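Local coordinates for Mgp-operon protein 3 (Mycoplasma pneumoniae, PDB 6RJ1) that probably serves as a membrane-attached adhesin whose extracellular part helps this human pathogen bind to host cells, perhaps by recognising sugars, at residues 676-680 with 681-685; 502-505 with 506-509; 34-37 with 38-42; 369-372 with 373-376; 199-202 with 203-206. One frame throughout, in Å; residues are numbered along the deposited sequence.

Interaction 1. Residues 676-680 with 681-685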
loop_
_atom_site.group_PDB
_atom_site.type_symbol
_atom_site.label_atom_id
_atom_site.label_comp_id
_atom_site.label_asym_id
_atom_site.label_seq_id
_atom_site.Cartn_x
_atom_site.Cartn_y
_atom_site.Cartn_z
ATOM N N ASN A 676 6.304 11.274 18.275
ATOM C CA ASN A 676 7.628 11.837 18.511
ATOM C C ASN A 676 7.603 13.328 18.185
ATOM O O ASN A 676 7.337 13.720 17.047
ATOM C CB ASN A 676 8.700 11.087 17.709
ATOM C CG ASN A 676 8.810 9.621 18.051
ATOM O OD1 ASN A 676 9.098 9.246 19.190
ATOM N ND2 ASN A 676 8.588 8.758 17.071
ATOM N N PHE A 677 7.819 14.155 19.213
ATOM C CA PHE A 677 7.825 15.611 19.115
ATOM C C PHE A 677 9.060 16.135 19.798
ATOM O O PHE A 677 9.517 15.536 20.772
ATOM C CB PHE A 677 6.573 16.206 19.788
ATOM C CG PHE A 677 5.272 15.943 19.065
ATOM C CD1 PHE A 677 4.569 14.760 19.271
ATOM C CD2 PHE A 677 4.736 16.888 18.200
ATOM C CE1 PHE A 677 3.369 14.510 18.593
ATOM C CE2 PHE A 677 3.533 16.641 17.526
ATOM C CZ PHE A 677 2.859 15.449 17.723
ATOM N N ASN A 678 9.606 17.252 19.295
ATOM C CA ASN A 678 10.778 17.884 19.894
ATOM C C ASN A 678 10.392 18.616 21.183
ATOM O O ASN A 678 9.215 18.938 21.379
ATOM C CB ASN A 678 11.490 18.814 18.891
ATOM C CG ASN A 678 10.685 19.958 18.307
ATOM O OD1 ASN A 678 9.732 20.478 18.898
ATOM N ND2 ASN A 678 11.078 20.401 17.124
ATOM N N PHE A 679 11.373 18.875 22.060
ATOM C CA PHE A 679 11.127 19.579 23.318
ATOM C C PHE A 679 11.368 21.088 23.153
ATOM O O PHE A 679 12.147 21.701 23.896
ATOM C CB PHE A 679 11.914 18.943 24.479
ATOM C CG PHE A 679 11.499 17.521 24.777
ATOM C CD1 PHE A 679 10.360 17.253 25.530
ATOM C CD2 PHE A 679 12.234 16.450 24.292
ATOM C CE1 PHE A 679 9.968 15.934 25.790
ATOM C CE2 PHE A 679 11.845 15.134 24.556
ATOM C CZ PHE A 679 10.713 14.884 25.301
ATOM N N LYS A 680 10.681 21.673 22.153
ATOM C CA LYS A 680 10.722 23.086 21.783
ATOM C C LYS A 680 9.330 23.708 21.959
ATOM O O LYS A 680 8.331 23.014 21.758
ATOM C CB LYS A 680 11.186 23.231 20.324
ATOM C CG LYS A 680 12.613 22.765 20.069
ATOM C CD LYS A 680 13.033 22.962 18.615
ATOM C CE LYS A 680 14.511 23.255 18.477
ATOM N NZ LYS A 680 15.361 22.071 18.771
ATOM N N LEU A 681 9.250 25.012 22.329
ATOM C CA LEU A 681 7.951 25.684 22.504
ATOM C C LEU A 681 7.138 25.672 21.207
ATOM O O LEU A 681 5.933 25.406 21.243
ATOM C CB LEU A 681 8.089 27.085 23.110
ATOM C CG LEU A 681 8.108 27.097 24.635
ATOM C CD1 LEU A 681 9.392 27.705 25.169
ATOM C CD2 LEU A 681 6.894 27.798 25.188
ATOM N N ASN A 682 7.828 25.859 20.057
ATOM C CA ASN A 682 7.271 25.718 18.701
ATOM C C ASN A 682 7.367 24.217 18.395
ATOM O O ASN A 682 8.230 23.784 17.622
ATOM C CB ASN A 682 8.037 26.573 17.650
ATOM C CG ASN A 682 9.441 27.015 18.051
ATOM O OD1 ASN A 682 9.624 28.041 18.723
ATOM N ND2 ASN A 682 10.448 26.236 17.653
ATOM N N GLU A 683 6.529 23.423 19.091
ATOM C CA GLU A 683 6.509 21.969 19.013
ATOM C C GLU A 683 6.280 21.473 17.596
ATOM O O GLU A 683 5.283 21.827 16.960
ATOM C CB GLU A 683 5.478 21.381 19.991
ATOM C CG GLU A 683 5.642 19.889 20.216
ATOM C CD GLU A 683 4.689 19.315 21.239
ATOM O OE1 GLU A 683 3.513 19.055 20.886
ATOM O OE2 GLU A 683 5.125 19.113 22.394
ATOM N N GLU A 684 7.243 20.682 17.102
ATOM C CA GLU A 684 7.222 20.083 15.774
ATOM C C GLU A 684 7.292 18.581 15.877
ATOM O O GLU A 684 8.064 18.056 16.682
ATOM C CB GLU A 684 8.372 20.614 14.902
ATOM C CG GLU A 684 7.962 21.793 14.030
ATOM C CD GLU A 684 8.963 22.190 12.961
ATOM O OE1 GLU A 684 8.679 21.958 11.762
ATOM O OE2 GLU A 684 10.031 22.736 13.323
ATOM N N ARG A 685 6.474 17.885 15.067
ATOM C CA ARG A 685 6.452 16.431 15.015
ATOM C C ARG A 685 7.657 15.970 14.235
ATOM O O ARG A 685 7.901 16.454 13.130
ATOM C CB ARG A 685 5.163 15.903 14.375
ATOM C CG ARG A 685 4.975 14.407 14.569
ATOM C CD ARG A 685 3.693 13.901 13.959
ATOM N NE ARG A 685 3.703 13.990 12.498
ATOM C CZ ARG A 685 2.633 13.784 11.735
ATOM N NH1 ARG A 685 2.723 13.879 10.412
ATOM N NH2 ARG A 685 1.468 13.469 12.286
#

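Interaction 2. Residues 502-505 with 506-509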
loop_
_atom_site.group_PDB
_atom_site.type_symbol
_atom_site.label_atom_id
_atom_site.label_comp_id
_atom_site.label_asym_id
_atom_site.label_seq_id
_atom_site.Cartn_x
_atom_site.Cartn_y
_atom_site.Cartn_z
ATOM N N THR A 502 13.830 14.378 -1.257
ATOM C CA THR A 502 15.246 14.739 -1.138
ATOM C C THR A 502 16.071 13.482 -1.418
ATOM O O THR A 502 15.544 12.368 -1.311
ATOM C CB THR A 502 15.573 15.327 0.261
ATOM O OG1 THR A 502 15.182 14.410 1.284
ATOM C CG2 THR A 502 14.932 16.683 0.507
ATOM N N ASP A 503 17.366 13.651 -1.753
ATOM C CA ASP A 503 18.255 12.512 -1.987
ATOM C C ASP A 503 18.475 11.741 -0.680
ATOM O O ASP A 503 18.602 10.511 -0.702
ATOM C CB ASP A 503 19.594 12.950 -2.601
ATOM C CG ASP A 503 20.476 11.787 -3.036
ATOM O OD1 ASP A 503 19.981 10.912 -3.806
ATOM O OD2 ASP A 503 21.658 11.748 -2.613
ATOM N N LYS A 504 18.458 12.468 0.455
ATOM C CA LYS A 504 18.588 11.895 1.780
ATOM C C LYS A 504 17.387 10.986 2.075
ATOM O O LYS A 504 17.568 9.893 2.613
ATOM C CB LYS A 504 18.733 13.005 2.838
ATOM C CG LYS A 504 19.550 12.588 4.064
ATOM C CD LYS A 504 21.065 12.511 3.796
ATOM C CE LYS A 504 21.842 13.709 4.291
ATOM N NZ LYS A 504 21.662 14.893 3.422
ATOM N N GLN A 505 16.176 11.406 1.652
ATOM C CA GLN A 505 14.957 10.629 1.845
ATOM C C GLN A 505 14.972 9.302 1.087
ATOM O O GLN A 505 14.450 8.307 1.604
ATOM C CB GLN A 505 13.709 11.455 1.536
ATOM C CG GLN A 505 13.225 12.240 2.751
ATOM C CD GLN A 505 12.152 13.227 2.395
ATOM O OE1 GLN A 505 12.410 14.254 1.763
ATOM N NE2 GLN A 505 10.927 12.941 2.811
ATOM N N LYS A 506 15.620 9.274 -0.104
ATOM C CA LYS A 506 15.790 8.056 -0.906
ATOM C C LYS A 506 16.762 7.135 -0.161
ATOM O O LYS A 506 16.456 5.955 0.043
ATOM C CB LYS A 506 16.338 8.394 -2.304
ATOM C CG LYS A 506 16.344 7.205 -3.273
ATOM C CD LYS A 506 16.711 7.600 -4.712
ATOM C CE LYS A 506 18.195 7.604 -4.978
ATOM N NZ LYS A 506 18.492 8.016 -6.377
ATOM N N GLN A 507 17.918 7.709 0.274
ATOM C CA GLN A 507 18.996 7.050 1.017
ATOM C C GLN A 507 18.444 6.313 2.234
ATOM O O GLN A 507 18.803 5.161 2.444
ATOM C CB GLN A 507 20.065 8.062 1.453
ATOM C CG GLN A 507 20.979 8.543 0.334
ATOM C CD GLN A 507 21.883 9.673 0.783
ATOM O OE1 GLN A 507 22.467 9.656 1.869
ATOM N NE2 GLN A 507 22.032 10.682 -0.051
ATOM N N PHE A 508 17.522 6.952 2.990
ATOM C CA PHE A 508 16.877 6.352 4.156
ATOM C C PHE A 508 16.168 5.042 3.816
ATOM O O PHE A 508 16.376 4.050 4.509
ATOM C CB PHE A 508 15.884 7.335 4.799
ATOM C CG PHE A 508 16.486 8.158 5.909
ATOM C CD1 PHE A 508 16.666 7.620 7.177
ATOM C CD2 PHE A 508 16.882 9.473 5.686
ATOM C CE1 PHE A 508 17.222 8.380 8.202
ATOM C CE2 PHE A 508 17.465 10.227 6.711
ATOM C CZ PHE A 508 17.651 9.668 7.953
ATOM N N VAL A 509 15.365 5.036 2.742
ATOM C CA VAL A 509 14.598 3.871 2.296
ATOM C C VAL A 509 15.543 2.790 1.783
ATOM O O VAL A 509 15.473 1.649 2.249
ATOM C CB VAL A 509 13.505 4.251 1.252
ATOM C CG1 VAL A 509 12.749 3.023 0.746
ATOM C CG2 VAL A 509 12.534 5.285 1.823
#

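Interaction 3. Residues 34-37 with 38-42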
loop_
_atom_site.group_PDB
_atom_site.type_symbol
_atom_site.label_atom_id
_atom_site.label_comp_id
_atom_site.label_asym_id
_atom_site.label_seq_id
_atom_site.Cartn_x
_atom_site.Cartn_y
_atom_site.Cartn_z
ATOM N N ALA A 34 -16.612 -10.710 -23.816
ATOM C CA ALA A 34 -15.198 -10.820 -24.187
ATOM C C ALA A 34 -14.800 -12.252 -24.555
ATOM O O ALA A 34 -13.653 -12.486 -24.935
ATOM C CB ALA A 34 -14.320 -10.295 -23.067
ATOM N N HIS A 35 -15.767 -13.198 -24.487
ATOM C CA HIS A 35 -15.605 -14.628 -24.773
ATOM C C HIS A 35 -14.593 -15.247 -23.802
ATOM O O HIS A 35 -13.673 -15.973 -24.196
ATOM C CB HIS A 35 -15.260 -14.882 -26.249
ATOM C CG HIS A 35 -16.213 -14.246 -27.204
ATOM N ND1 HIS A 35 -17.412 -14.860 -27.551
ATOM C CD2 HIS A 35 -16.121 -13.061 -27.850
ATOM C CE1 HIS A 35 -17.999 -14.038 -28.406
ATOM N NE2 HIS A 35 -17.264 -12.941 -28.616
ATOM N N LEU A 36 -14.762 -14.913 -22.512
ATOM C CA LEU A 36 -13.901 -15.377 -21.432
ATOM C C LEU A 36 -14.577 -16.422 -20.560
ATOM O O LEU A 36 -15.807 -16.484 -20.489
ATOM C CB LEU A 36 -13.398 -14.198 -20.584
ATOM C CG LEU A 36 -12.370 -13.279 -21.246
ATOM C CD1 LEU A 36 -12.189 -12.035 -20.452
ATOM C CD2 LEU A 36 -11.021 -13.962 -21.418
ATOM N N HIS A 37 -13.751 -17.255 -19.915
ATOM C CA HIS A 37 -14.144 -18.325 -19.013
ATOM C C HIS A 37 -14.971 -17.776 -17.817
ATOM O O HIS A 37 -14.653 -16.688 -17.312
ATOM C CB HIS A 37 -12.876 -19.050 -18.510
ATOM C CG HIS A 37 -13.167 -20.294 -17.729
ATOM N ND1 HIS A 37 -13.398 -20.252 -16.363
ATOM C CD2 HIS A 37 -13.337 -21.565 -18.159
ATOM C CE1 HIS A 37 -13.662 -21.497 -16.004
ATOM N NE2 HIS A 37 -13.631 -22.323 -17.048
ATOM N N PRO A 38 -16.004 -18.532 -17.339
ATOM C CA PRO A 38 -16.817 -18.062 -16.198
ATOM C C PRO A 38 -16.074 -17.664 -14.923
ATOM O O PRO A 38 -16.633 -16.901 -14.137
ATOM C CB PRO A 38 -17.752 -19.241 -15.924
ATOM C CG PRO A 38 -17.839 -19.959 -17.202
ATOM C CD PRO A 38 -16.507 -19.825 -17.849
ATOM N N SER A 39 -14.837 -18.157 -14.709
ATOM C CA SER A 39 -14.026 -17.819 -13.523
ATOM C C SER A 39 -13.549 -16.361 -13.504
ATOM O O SER A 39 -13.108 -15.874 -12.453
ATOM C CB SER A 39 -12.830 -18.752 -13.389
ATOM O OG SER A 39 -11.949 -18.618 -14.492
ATOM N N TYR A 40 -13.611 -15.676 -14.665
ATOM C CA TYR A 40 -13.218 -14.280 -14.761
ATOM C C TYR A 40 -14.181 -13.387 -14.015
ATOM O O TYR A 40 -15.386 -13.636 -13.992
ATOM C CB TYR A 40 -13.017 -13.828 -16.203
ATOM C CG TYR A 40 -11.680 -14.243 -16.774
ATOM C CD1 TYR A 40 -10.530 -13.499 -16.521
ATOM C CD2 TYR A 40 -11.565 -15.372 -17.579
ATOM C CE1 TYR A 40 -9.296 -13.878 -17.043
ATOM C CE2 TYR A 40 -10.340 -15.756 -18.115
ATOM C CZ TYR A 40 -9.207 -15.005 -17.844
ATOM O OH TYR A 40 -8.004 -15.369 -18.394
ATOM N N GLU A 41 -13.624 -12.376 -13.358
ATOM C CA GLU A 41 -14.323 -11.437 -12.503
ATOM C C GLU A 41 -13.882 -10.011 -12.864
ATOM O O GLU A 41 -12.681 -9.751 -12.990
ATOM C CB GLU A 41 -13.996 -11.798 -11.037
ATOM C CG GLU A 41 -14.522 -10.855 -9.966
ATOM C CD GLU A 41 -13.592 -10.656 -8.773
ATOM O OE1 GLU A 41 -14.036 -10.939 -7.637
ATOM O OE2 GLU A 41 -12.431 -10.219 -8.964
ATOM N N LEU A 42 -14.864 -9.100 -13.063
ATOM C CA LEU A 42 -14.601 -7.698 -13.378
ATOM C C LEU A 42 -14.126 -6.993 -12.102
ATOM O O LEU A 42 -14.835 -7.008 -11.095
ATOM C CB LEU A 42 -15.843 -7.039 -14.000
ATOM C CG LEU A 42 -15.835 -5.513 -14.130
ATOM C CD1 LEU A 42 -14.795 -5.035 -15.118
ATOM C CD2 LEU A 42 -17.206 -4.996 -14.510
#

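Interaction 4. Residues 369-372 with 373-376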
loop_
_atom_site.group_PDB
_atom_site.type_symbol
_atom_site.label_atom_id
_atom_site.label_comp_id
_atom_site.label_asym_id
_atom_site.label_seq_id
_atom_site.Cartn_x
_atom_site.Cartn_y
_atom_site.Cartn_z
ATOM N N ILE A 369 -6.588 -15.578 -3.571
ATOM C CA ILE A 369 -7.223 -16.813 -4.049
ATOM C C ILE A 369 -7.328 -17.802 -2.880
ATOM O O ILE A 369 -6.312 -18.333 -2.422
ATOM C CB ILE A 369 -6.508 -17.436 -5.294
ATOM C CG1 ILE A 369 -6.410 -16.435 -6.474
ATOM C CG2 ILE A 369 -7.171 -18.771 -5.716
ATOM C CD1 ILE A 369 -5.327 -16.778 -7.506
ATOM N N VAL A 370 -8.552 -17.996 -2.373
ATOM C CA VAL A 370 -8.839 -18.941 -1.296
ATOM C C VAL A 370 -9.696 -20.067 -1.898
ATOM O O VAL A 370 -10.918 -19.915 -2.012
ATOM C CB VAL A 370 -9.468 -18.291 -0.028
ATOM C CG1 VAL A 370 -9.686 -19.325 1.074
ATOM C CG2 VAL A 370 -8.605 -17.144 0.492
ATOM N N PRO A 371 -9.067 -21.174 -2.360
ATOM C CA PRO A 371 -9.857 -22.272 -2.961
ATOM C C PRO A 371 -10.917 -22.844 -2.018
ATOM O O PRO A 371 -10.648 -23.064 -0.839
ATOM C CB PRO A 371 -8.795 -23.305 -3.363
ATOM C CG PRO A 371 -7.508 -22.533 -3.422
ATOM C CD PRO A 371 -7.628 -21.499 -2.343
ATOM N N GLY A 372 -12.121 -23.034 -2.553
ATOM C CA GLY A 372 -13.279 -23.531 -1.816
ATOM C C GLY A 372 -14.183 -22.407 -1.348
ATOM O O GLY A 372 -15.269 -22.660 -0.817
ATOM N N LEU A 373 -13.724 -21.154 -1.546
ATOM C CA LEU A 373 -14.412 -19.913 -1.194
ATOM C C LEU A 373 -14.697 -19.044 -2.434
ATOM O O LEU A 373 -15.230 -17.941 -2.291
ATOM C CB LEU A 373 -13.566 -19.125 -0.179
ATOM C CG LEU A 373 -13.995 -19.191 1.276
ATOM C CD1 LEU A 373 -13.665 -20.543 1.896
ATOM C CD2 LEU A 373 -13.333 -18.100 2.063
ATOM N N GLU A 374 -14.358 -19.542 -3.642
ATOM C CA GLU A 374 -14.587 -18.827 -4.905
ATOM C C GLU A 374 -16.057 -18.916 -5.354
ATOM O O GLU A 374 -16.708 -19.943 -5.135
ATOM C CB GLU A 374 -13.664 -19.336 -6.019
ATOM C CG GLU A 374 -12.192 -19.409 -5.648
ATOM C CD GLU A 374 -11.597 -20.803 -5.746
ATOM O OE1 GLU A 374 -12.238 -21.764 -5.262
ATOM O OE2 GLU A 374 -10.489 -20.933 -6.315
ATOM N N LYS A 375 -16.548 -17.835 -6.009
ATOM C CA LYS A 375 -17.916 -17.609 -6.522
ATOM C C LYS A 375 -18.572 -18.804 -7.269
ATOM O O LYS A 375 -19.727 -19.140 -6.989
ATOM C CB LYS A 375 -17.969 -16.342 -7.408
ATOM C CG LYS A 375 -16.898 -16.263 -8.505
ATOM C CD LYS A 375 -17.276 -15.287 -9.607
ATOM C CE LYS A 375 -16.438 -15.486 -10.844
ATOM N NZ LYS A 375 -17.002 -14.749 -12.000
ATOM N N TRP A 376 -17.842 -19.422 -8.211
ATOM C CA TRP A 376 -18.310 -20.549 -9.025
ATOM C C TRP A 376 -18.281 -21.886 -8.274
ATOM O O TRP A 376 -17.594 -22.029 -7.264
ATOM C CB TRP A 376 -17.520 -20.634 -10.344
ATOM C CG TRP A 376 -16.090 -20.195 -10.224
ATOM C CD1 TRP A 376 -15.582 -18.966 -10.528
ATOM C CD2 TRP A 376 -15.001 -20.956 -9.683
ATOM N NE1 TRP A 376 -14.238 -18.922 -10.237
ATOM C CE2 TRP A 376 -13.852 -20.133 -9.727
ATOM C CE3 TRP A 376 -14.880 -22.264 -9.183
ATOM C CZ2 TRP A 376 -12.597 -20.578 -9.296
ATOM C CZ3 TRP A 376 -13.638 -22.701 -8.751
ATOM C CH2 TRP A 376 -12.512 -21.867 -8.818
#

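Interaction 5. Residues 199-202 with 203-206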
loop_
_atom_site.group_PDB
_atom_site.type_symbol
_atom_site.label_atom_id
_atom_site.label_comp_id
_atom_site.label_asym_id
_atom_site.label_seq_id
_atom_site.Cartn_x
_atom_site.Cartn_y
_atom_site.Cartn_z
ATOM N N SER A 199 32.542 -1.552 26.114
ATOM C CA SER A 199 33.606 -0.821 25.418
ATOM C C SER A 199 33.080 0.046 24.261
ATOM O O SER A 199 33.873 0.519 23.441
ATOM C CB SER A 199 34.697 -1.783 24.949
ATOM O OG SER A 199 34.176 -2.796 24.106
ATOM N N TRP A 200 31.745 0.282 24.232
ATOM C CA TRP A 200 31.031 1.084 23.233
ATOM C C TRP A 200 31.581 2.509 23.147
ATOM O O TRP A 200 32.091 2.874 22.100
ATOM C CB TRP A 200 29.509 1.071 23.494
ATOM C CG TRP A 200 28.713 2.030 22.659
ATOM C CD1 TRP A 200 28.402 3.323 22.967
ATOM C CD2 TRP A 200 28.066 1.752 21.405
ATOM N NE1 TRP A 200 27.637 3.881 21.968
ATOM C CE2 TRP A 200 27.400 2.932 21.006
ATOM C CE3 TRP A 200 27.948 0.605 20.601
ATOM C CZ2 TRP A 200 26.658 3.009 19.818
ATOM C CZ3 TRP A 200 27.222 0.686 19.418
ATOM C CH2 TRP A 200 26.588 1.875 19.038
ATOM N N ASN A 201 31.510 3.289 24.244
ATOM C CA ASN A 201 31.959 4.690 24.336
ATOM C C ASN A 201 33.394 4.951 23.868
ATOM O O ASN A 201 33.659 6.019 23.313
ATOM C CB ASN A 201 31.796 5.217 25.762
ATOM C CG ASN A 201 30.380 5.175 26.293
ATOM O OD1 ASN A 201 29.451 5.777 25.728
ATOM N ND2 ASN A 201 30.192 4.465 27.406
ATOM N N SER A 202 34.313 4.006 24.103
ATOM C CA SER A 202 35.722 4.162 23.742
ATOM C C SER A 202 36.093 3.653 22.348
ATOM O O SER A 202 37.098 4.110 21.790
ATOM C CB SER A 202 36.618 3.513 24.793
ATOM O OG SER A 202 36.217 2.178 25.051
ATOM N N GLN A 203 35.318 2.702 21.796
ATOM C CA GLN A 203 35.622 2.106 20.491
ATOM C C GLN A 203 34.596 2.376 19.382
ATOM O O GLN A 203 34.854 1.980 18.247
ATOM C CB GLN A 203 35.858 0.603 20.632
ATOM C CG GLN A 203 37.293 0.246 20.959
ATOM C CD GLN A 203 37.434 -1.224 21.251
ATOM O OE1 GLN A 203 37.615 -1.621 22.404
ATOM N NE2 GLN A 203 37.348 -2.068 20.227
ATOM N N ARG A 204 33.467 3.060 19.683
ATOM C CA ARG A 204 32.430 3.402 18.701
ATOM C C ARG A 204 32.994 4.163 17.496
ATOM O O ARG A 204 32.601 3.893 16.364
ATOM C CB ARG A 204 31.246 4.167 19.339
ATOM C CG ARG A 204 31.617 5.362 20.221
ATOM C CD ARG A 204 30.541 6.418 20.212
ATOM N NE ARG A 204 30.782 7.424 21.245
ATOM C CZ ARG A 204 29.916 7.767 22.191
ATOM N NH1 ARG A 204 30.236 8.687 23.087
ATOM N NH2 ARG A 204 28.770 7.119 22.316
ATOM N N SER A 205 33.948 5.080 17.762
ATOM C CA SER A 205 34.650 5.935 16.809
ATOM C C SER A 205 35.321 5.129 15.682
ATOM O O SER A 205 35.156 5.474 14.502
ATOM C CB SER A 205 35.678 6.786 17.548
ATOM O OG SER A 205 36.250 7.777 16.712
ATOM N N GLN A 206 36.022 4.028 16.052
ATOM C CA GLN A 206 36.716 3.148 15.105
ATOM C C GLN A 206 35.819 2.008 14.561
ATOM O O GLN A 206 36.323 1.038 13.992
ATOM C CB GLN A 206 38.043 2.617 15.699
ATOM C CG GLN A 206 37.890 1.626 16.845
ATOM C CD GLN A 206 38.901 1.852 17.933
ATOM O OE1 GLN A 206 39.016 2.947 18.499
ATOM N NE2 GLN A 206 39.640 0.808 18.265
#

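Interaction 1. Residues 676-680 with 681-685
The backbone N of Glu684 donates to OD1 of Asn678 at 3.1 Å in a nearly straight bond. It meets this amide oxygen from above the carbonyl plane, 45° out of it. A second bond ties the two residues: Asn678 N gives to Glu684 O, also at 3.1 Å, so Asn678 holds the facing chain through both backbone and side chain. Its CG stands between the backbone N and the carbonyl carbon (chi1 59°), which turns the amide toward the facing chain and brings ND2 to 3.5 Å from Glu684 CB. Closer to the open end, Phe677 and Arg685 form a single beta bridge. CG of Arg685 lies over one face of the Phe677 ring, 4.1 Å from its centroid, a CH-pi contact, while the guanidinium leads away. Glu683 crosses the ring at about a right angle, with OE1 3.7 Å from Phe677 CD2. The chain reverses through inverse gamma turns centred on Phe679 and Asn682, and a backbone hydrogen bond between Asn676 and Leu686 continues the pairing. In this bend between helix 666-673 and strand 693-699, Asn678 commits backbone N-H and amide oxygen to Glu684, fixing the register of both arms, while Arg685 CG rests on one Phe677 face.

Interaction 2. Residues 502-505 with 506-509
Asp503 OD2 takes a hydrogen bond from NE2 of Gln507, one helical turn on, at 2.8 Å. The carboxylate is met from well above its plane, although OD2 lies in the plane of the Gln507 amide; the two flat groups stand 71° apart. Asp503 reaches there because its CG is anti to the backbone N (chi1 -172°), while the Gln507 chain runs back extended. The other carboxylate oxygen, Asp503 OD1, is 4.1 Å from Lys506 NZ, too far for a salt bridge, though their attraction probably favours this placing. On the neighbouring flank Lys504 CD rests 3.7 Å from Gln507 OE1, and Lys504 CG approaches CE2 of Phe508. All these belong to the first turns of helix 503-511, with Thr502 as N-cap: its OG1 accepts from Gln505 N at 3.2 Å and donates to Gln505 OE1 at 2.8 Å, on a lone pair of that amide. Backbone bonds from Gln507 N to Asp503 O and from Phe508 N to Lys504 O hold the turn that gathers these side chains. Further out, the Phe508 ring has a cation-pi partner in Arg689, Lys506 NZ forms a long, weak ion pair with Glu497, and Gln505 packs against Tyr591 and Val595 of helix 591-595.

Interaction 3. Residues 34-37 with 38-42
Pro38 sets its CD over the centre of the His37 imidazole, 3.5 Å from the ring centroid, a CH-pi contact at the start of a type I beta turn that runs from His37 to Tyr40. The turn leads into strand 40-48, at the edge of a mixed sheet, soon after a Schellman motif at His35 has ended helix 30-33. Ser39 comes next and meets the same histidine twice: its backbone N donates to His37 ND1 at 3.0 Å, tilted 29° from the ring plane, and its OG shares a hydrogen bond with ND1 at 2.9 Å. With CG anti to the backbone N (chi1 -172°), the imidazole leans forward toward Ser39, whose N and hydroxyl both hold ND1. Ser39 OG also bonds to Ser59 OG, while Phe111 meets the imidazole edge-to-face. Tyr40 closes the turn, N to His37 O at 3.0 Å. Its ring turns inward among Val31, Val57 and Tyr114, and its OH bonds to the carbonyl O of Ala112. Leu36 crosses this ring at about a right angle: CB lies 3.7 Å from Tyr40 CD2, and CD2 of Leu36 sits over the ring face, offset toward the rim, 4.2 Å from the centroid.

Interaction 4. Residues 369-372 with 373-376
Val370 and Leu373 lie side by side and point the same way, with Val370 CG1 4.0 Å from Leu373 CD2. Both face helix 360-365, Val370 on Leu363 and Leu373 on Ala360, Gln361 and His364. Glu374 instead folds back toward the preceding residues. Its CG is anti to the carbonyl carbon (chi1 -50°) and the chain bends at the next torsion (chi2 120°), which brings the carboxylate alongside Pro371 and Gly372. There OE1 of Glu374 accepts from Gly372 N at 3.0 Å, the N-H coming from above the carboxylate plane, 49° out of it. The same OE1 is 3.3 Å from Pro371 CA, while OE2 lies 4.0 Å from CG2 of Ile369. The Gly372 N-H is thus the carboxylate's polar partner across the turn, and the negative charge would be expected to polarise it. CB of Glu374 in turn sits over a face of the Trp376 indole. Leu373 N bonds to Val370 O at 3.1 Å and closes the turn. With proline second and glycine third, the latter at positive phi, Val370 to Leu373 is a classic type II beta turn in the loop that follows helix 360-365.

Interaction 5. Residues 199-202 with 203-206
Arg204 runs back along the preceding helical turn and meets Trp200 and Asn201. Its CG lies between the backbone N and the carbonyl carbon (chi1 49°), and the chain then extends to NE, which brings CG to 3.2 Å from Trp200 O, while CB lies over a face of the indole. The guanidinium ends with one face over CA of Asn201, while NH2 stands 3.7 Å from Asn201 OD1. Against the Trp200 indole it is almost perpendicular, the planes 82° apart. Trp200 NE1 and Arg204 NH2, 3.4 Å apart, are both donors and do not bond to each other. Instead they converge on the carbonyl O of Asn212, NE1 in a hydrogen bond and NH2 in a weak one, a shared acceptor that is consistent with their closeness. Residues 200-203 form a single helical turn, with Ser199 at the N-cap position, and the chain then passes into a loop. The serine side chain makes no capping bond; its OG pairs with Gln196 O. Gln203 N donates to Ser199 O at 3.1 Å and weakly to Trp200 O, and Arg204 N continues to Trp200 O at 2.8 Å. The side chain of Gln203 reaches back toward Ser199, its OE1 3.9 Å from CB of that residue, and both touch Phe192 of helix 187-192. The buried indole of Trp200 lies against Gln187 and Asp188 of that helix and against Leu209 and Pro215 of the following loop, with Leu209 also touching Arg204.

In the fold
All five contacts are local turns or helix starts, following along the chain in the order interaction 3, 5, 4, 2, 1. They fall into two groups on opposite sides of the chain's centre. Interactions 3 and 4 touch, their centres about 15 Å apart: Lys375 NZ probably bonds to Tyr40 O and Pro38 O, and Trp376 packs on Ser39. The loop after helix 360-365 is thereby probably tied to the turn leading into edge strand 40-48. On the other side, interactions 1 and 2 share the MgpC adhesin range with centres about 23 Å apart, and interaction 5 lies about 27 Å from interaction 2, near the periphery. The contacts thus shape separate, widely spaced parts of one large extracellular domain.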